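Long-range contact in periplasmic binding protein component of an ABC type zinc uptake transporter (Synechocystis sp., PDB 1PQ4), which probably captures zinc in the periplasm and delivers it to an ABC transporter for uptake into the cell: residues 13-25 with 159-173. Sequence-based numbering, arbitrary orientation.
Sequences QYFLEKIGGDLVR and NRDQYEANLAAFLAE
A chi1 of -171° sets the ring of F170 beside its own carbonyl carbon and sends it in among Y14, F15, K18 and I19, while K18, bent at chi2, lays its chain across that ring and carries NZ on to E173. This is knobs-into-holes packing between two helices: F170, on the long helix 160-185 of this member of the bacterial solute-binding protein 9 family, plugs into helix 10-20 of the domain built on the parallel sheet that includes strands 3-7 and 24-28. The short segments run at 125° to each other. K18 CB sits over one face of F170 in a CH-pi contact, 4.0 Å from the ring centroid; F15 CD2 comes in at the ring edge, 3.9 Å from F170 CZ, and F15 itself packs edge-to-face with W273. Past the ring, K18 NZ forms a salt bridge with E173 OE1 at 2.7 Å, on the syn side and somewhat out of the carboxylate plane. An alanine in place of K18 would keep CB over the ring but is likely to leave the E173 carboxylate without its cationic mate and strip the methylene cover from the CD2 side of F170. A water donates to both K18 O and N166 O, bridging the two backbones.

Toward the end of helix 10-20, Y163 turns the edge of its ring to I19 O and G20 CA, and its OH, hydrogen-bonded to D156, lies 3.6 Å from L23 CB. L23 forks over N159, its CD1 3.7 Å from N159 CB. Between these apolar patches N166 ties the helices together: its ND2 donates to I19 O at 2.8 Å, nearly straight at 161° but from above the carbonyl plane, while Q162 NE2 holds the amide's other end through N166 OD1.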
# COMPACT_ATOMS: atom_id res chain seq x y z
N GLN A 13 -0.56 3.08 9.81
CA GLN A 13 -1.06 3.41 11.12
C GLN A 13 -1.85 2.19 11.61
O GLN A 13 -1.92 1.93 12.80
CB GLN A 13 -1.99 4.64 11.01
CG GLN A 13 -2.65 5.03 12.30
CD GLN A 13 -4.03 4.45 12.47
OE1 GLN A 13 -4.54 4.35 13.58
NE2 GLN A 13 -4.64 4.07 11.38
N TYR A 14 -2.49 1.50 10.67
CA TYR A 14 -3.26 0.30 11.01
C TYR A 14 -2.27 -0.76 11.60
O TYR A 14 -2.54 -1.40 12.62
CB TYR A 14 -3.91 -0.25 9.74
CG TYR A 14 -4.76 -1.49 9.96
CD1 TYR A 14 -6.11 -1.38 10.33
CD2 TYR A 14 -4.21 -2.76 9.81
CE1 TYR A 14 -6.88 -2.50 10.55
CE2 TYR A 14 -4.98 -3.93 10.04
CZ TYR A 14 -6.32 -3.76 10.41
OH TYR A 14 -7.10 -4.84 10.66
N PHE A 15 -1.15 -0.96 10.92
CA PHE A 15 -0.15 -1.94 11.35
C PHE A 15 0.36 -1.54 12.73
O PHE A 15 0.48 -2.37 13.62
CB PHE A 15 1.04 -1.94 10.40
CG PHE A 15 0.70 -2.22 8.96
CD1 PHE A 15 1.64 -1.89 7.96
CD2 PHE A 15 -0.50 -2.82 8.59
CE1 PHE A 15 1.39 -2.14 6.62
CE2 PHE A 15 -0.78 -3.09 7.22
CZ PHE A 15 0.16 -2.75 6.24
N LEU A 16 0.69 -0.26 12.90
CA LEU A 16 1.20 0.18 14.19
C LEU A 16 0.19 0.03 15.30
O LEU A 16 0.57 -0.30 16.45
CB LEU A 16 1.69 1.63 14.15
CG LEU A 16 3.18 1.75 13.77
CD1 LEU A 16 4.07 1.23 14.91
CD2 LEU A 16 3.46 0.91 12.50
N GLU A 17 -1.07 0.37 15.01
CA GLU A 17 -2.12 0.23 16.04
C GLU A 17 -2.24 -1.25 16.46
O GLU A 17 -2.39 -1.54 17.63
CB GLU A 17 -3.48 0.71 15.50
CG GLU A 17 -4.64 0.69 16.51
CD GLU A 17 -4.35 1.48 17.79
OE1 GLU A 17 -3.56 2.46 17.76
OE2 GLU A 17 -4.94 1.11 18.84
N LYS A 18 -2.18 -2.16 15.51
CA LYS A 18 -2.30 -3.60 15.82
C LYS A 18 -1.12 -4.09 16.66
O LYS A 18 -1.26 -4.90 17.57
CB LYS A 18 -2.33 -4.39 14.50
CG LYS A 18 -3.67 -4.30 13.77
CD LYS A 18 -4.70 -5.18 14.53
CE LYS A 18 -6.16 -4.94 14.04
NZ LYS A 18 -7.05 -6.05 14.53
N ILE A 19 0.06 -3.58 16.34
CA ILE A 19 1.27 -4.05 17.03
C ILE A 19 1.50 -3.35 18.35
O ILE A 19 1.86 -3.97 19.36
CB ILE A 19 2.47 -3.82 16.10
CG1 ILE A 19 2.39 -4.77 14.92
CG2 ILE A 19 3.83 -3.96 16.90
CD1 ILE A 19 3.33 -4.44 13.77
N GLY A 20 1.22 -2.05 18.38
CA GLY A 20 1.48 -1.26 19.58
C GLY A 20 0.32 -0.94 20.49
O GLY A 20 0.51 -0.76 21.70
N GLY A 21 -0.88 -0.83 19.92
CA GLY A 21 -2.04 -0.50 20.73
C GLY A 21 -1.80 0.80 21.48
O GLY A 21 -1.27 1.74 20.92
N ASP A 22 -2.17 0.85 22.76
CA ASP A 22 -2.02 2.05 23.58
C ASP A 22 -0.60 2.44 23.92
O ASP A 22 -0.36 3.50 24.49
CB ASP A 22 -2.79 1.90 24.90
CG ASP A 22 -4.26 1.87 24.71
OD1 ASP A 22 -4.73 2.37 23.66
OD2 ASP A 22 -4.95 1.35 25.63
N LEU A 23 0.36 1.57 23.62
CA LEU A 23 1.76 1.89 23.90
C LEU A 23 2.38 2.87 22.89
O LEU A 23 3.50 3.32 23.10
CB LEU A 23 2.61 0.62 23.89
CG LEU A 23 2.05 -0.36 24.94
CD1 LEU A 23 2.74 -1.71 24.81
CD2 LEU A 23 2.30 0.24 26.34
N VAL A 24 1.69 3.13 21.79
CA VAL A 24 2.21 4.05 20.78
C VAL A 24 1.12 5.08 20.42
O VAL A 24 -0.07 4.86 20.63
CB VAL A 24 2.65 3.30 19.46
CG1 VAL A 24 3.80 2.24 19.77
CG2 VAL A 24 1.47 2.58 18.81
N ARG A 25 1.55 6.22 19.90
CA ARG A 25 0.63 7.27 19.48
C ARG A 25 1.16 7.57 18.09
O ARG A 25 2.32 7.97 17.91
CB ARG A 25 0.78 8.48 20.38
CG ARG A 25 0.01 9.69 19.94
CD ARG A 25 0.25 10.76 21.00
NE ARG A 25 -0.11 10.23 22.30
CZ ARG A 25 0.69 10.18 23.36
NH1 ARG A 25 1.95 10.62 23.30
NH2 ARG A 25 0.21 9.68 24.48
N ASN A 159 8.03 -3.23 27.61
CA ASN A 159 6.76 -3.78 27.10
C ASN A 159 6.94 -4.85 26.03
O ASN A 159 6.02 -5.19 25.29
CB ASN A 159 5.90 -2.64 26.56
CG ASN A 159 5.46 -1.70 27.64
OD1 ASN A 159 4.75 -2.09 28.56
ND2 ASN A 159 5.89 -0.44 27.53
N ARG A 160 8.16 -5.38 25.97
CA ARG A 160 8.48 -6.39 25.01
C ARG A 160 7.44 -7.50 24.96
O ARG A 160 7.03 -7.89 23.88
CB ARG A 160 9.85 -7.01 25.32
CG ARG A 160 10.20 -8.19 24.41
CD ARG A 160 11.61 -8.77 24.75
NE ARG A 160 12.55 -8.51 23.66
CZ ARG A 160 13.26 -7.39 23.51
NH1 ARG A 160 13.16 -6.40 24.39
NH2 ARG A 160 14.06 -7.26 22.46
N ASP A 161 7.01 -8.00 26.12
CA ASP A 161 6.06 -9.11 26.09
C ASP A 161 4.75 -8.73 25.39
O ASP A 161 4.14 -9.57 24.70
CB ASP A 161 5.76 -9.60 27.50
CG ASP A 161 6.92 -10.41 28.12
OD1 ASP A 161 7.75 -10.96 27.37
OD2 ASP A 161 6.98 -10.53 29.36
N GLN A 162 4.32 -7.48 25.58
CA GLN A 162 3.06 -7.04 24.97
C GLN A 162 3.23 -6.88 23.46
O GLN A 162 2.36 -7.28 22.70
CB GLN A 162 2.57 -5.73 25.61
CG GLN A 162 1.15 -5.37 25.21
CD GLN A 162 0.13 -6.40 25.74
OE1 GLN A 162 0.01 -6.59 26.96
NE2 GLN A 162 -0.60 -7.07 24.82
N TYR A 163 4.35 -6.32 23.01
CA TYR A 163 4.54 -6.20 21.55
C TYR A 163 4.56 -7.57 20.89
O TYR A 163 4.09 -7.72 19.75
CB TYR A 163 5.86 -5.51 21.21
CG TYR A 163 5.92 -4.04 21.61
CD1 TYR A 163 6.88 -3.59 22.53
CD2 TYR A 163 4.98 -3.13 21.12
CE1 TYR A 163 6.89 -2.28 22.97
CE2 TYR A 163 4.99 -1.81 21.55
CZ TYR A 163 5.95 -1.39 22.49
OH TYR A 163 6.00 -0.08 22.91
N GLU A 164 5.17 -8.56 21.56
CA GLU A 164 5.24 -9.92 21.01
C GLU A 164 3.88 -10.56 20.95
O GLU A 164 3.54 -11.23 19.97
CB GLU A 164 6.10 -10.84 21.88
CG GLU A 164 7.36 -10.22 22.30
CD GLU A 164 8.53 -10.92 21.72
OE1 GLU A 164 8.80 -10.70 20.52
OE2 GLU A 164 9.15 -11.71 22.47
N ALA A 165 3.10 -10.42 22.01
CA ALA A 165 1.77 -11.01 22.00
C ALA A 165 0.92 -10.27 20.93
O ALA A 165 0.14 -10.91 20.16
CB ALA A 165 1.10 -10.86 23.39
N ASN A 166 1.04 -8.94 20.89
CA ASN A 166 0.25 -8.19 19.87
C ASN A 166 0.69 -8.62 18.47
O ASN A 166 -0.13 -8.73 17.57
CB ASN A 166 0.42 -6.66 19.96
CG ASN A 166 -0.14 -6.07 21.23
OD1 ASN A 166 -0.90 -6.70 21.97
ND2 ASN A 166 0.23 -4.83 21.49
N LEU A 167 1.99 -8.88 18.28
CA LEU A 167 2.47 -9.29 16.95
C LEU A 167 1.86 -10.61 16.59
O LEU A 167 1.38 -10.83 15.46
CB LEU A 167 4.00 -9.48 16.97
CG LEU A 167 4.97 -9.45 15.76
CD1 LEU A 167 5.90 -10.65 15.84
CD2 LEU A 167 4.33 -9.33 14.42
N ALA A 168 1.89 -11.53 17.55
CA ALA A 168 1.34 -12.87 17.29
C ALA A 168 -0.15 -12.77 16.88
O ALA A 168 -0.58 -13.48 15.96
CB ALA A 168 1.51 -13.79 18.56
N ALA A 169 -0.91 -11.92 17.57
CA ALA A 169 -2.31 -11.73 17.26
C ALA A 169 -2.44 -11.21 15.83
O ALA A 169 -3.22 -11.71 15.01
CB ALA A 169 -2.96 -10.72 18.27
N PHE A 170 -1.66 -10.18 15.51
CA PHE A 170 -1.74 -9.65 14.14
C PHE A 170 -1.28 -10.67 13.08
O PHE A 170 -1.90 -10.74 12.02
CB PHE A 170 -0.91 -8.35 14.04
CG PHE A 170 -1.08 -7.59 12.74
CD1 PHE A 170 -0.03 -6.82 12.25
CD2 PHE A 170 -2.30 -7.58 12.06
CE1 PHE A 170 -0.20 -6.06 11.09
CE2 PHE A 170 -2.49 -6.85 10.93
CZ PHE A 170 -1.44 -6.08 10.43
N LEU A 171 -0.22 -11.47 13.31
CA LEU A 171 0.18 -12.45 12.27
C LEU A 171 -0.94 -13.47 12.02
O LEU A 171 -1.17 -13.89 10.89
CB LEU A 171 1.47 -13.22 12.64
CG LEU A 171 2.72 -12.31 12.76
CD1 LEU A 171 3.92 -13.12 13.38
CD2 LEU A 171 3.06 -11.73 11.34
N ALA A 172 -1.63 -13.89 13.08
CA ALA A 172 -2.72 -14.89 12.91
C ALA A 172 -3.89 -14.26 12.11
O ALA A 172 -4.54 -14.93 11.30
CB ALA A 172 -3.19 -15.36 14.31
N GLU A 173 -4.19 -12.99 12.39
CA GLU A 173 -5.23 -12.28 11.66
C GLU A 173 -4.80 -12.21 10.19
O GLU A 173 -5.62 -12.35 9.29
CB GLU A 173 -5.39 -10.83 12.14
CG GLU A 173 -5.97 -10.60 13.52
CD GLU A 173 -5.91 -9.10 13.91
OE1 GLU A 173 -6.33 -8.23 13.11
OE2 GLU A 173 -5.42 -8.79 15.02
O HOH W 1 -6.17 -7.53 10.80
O HOH W 2 -2.53 -7.31 17.41
O HOH W 3 -0.71 -2.88 23.50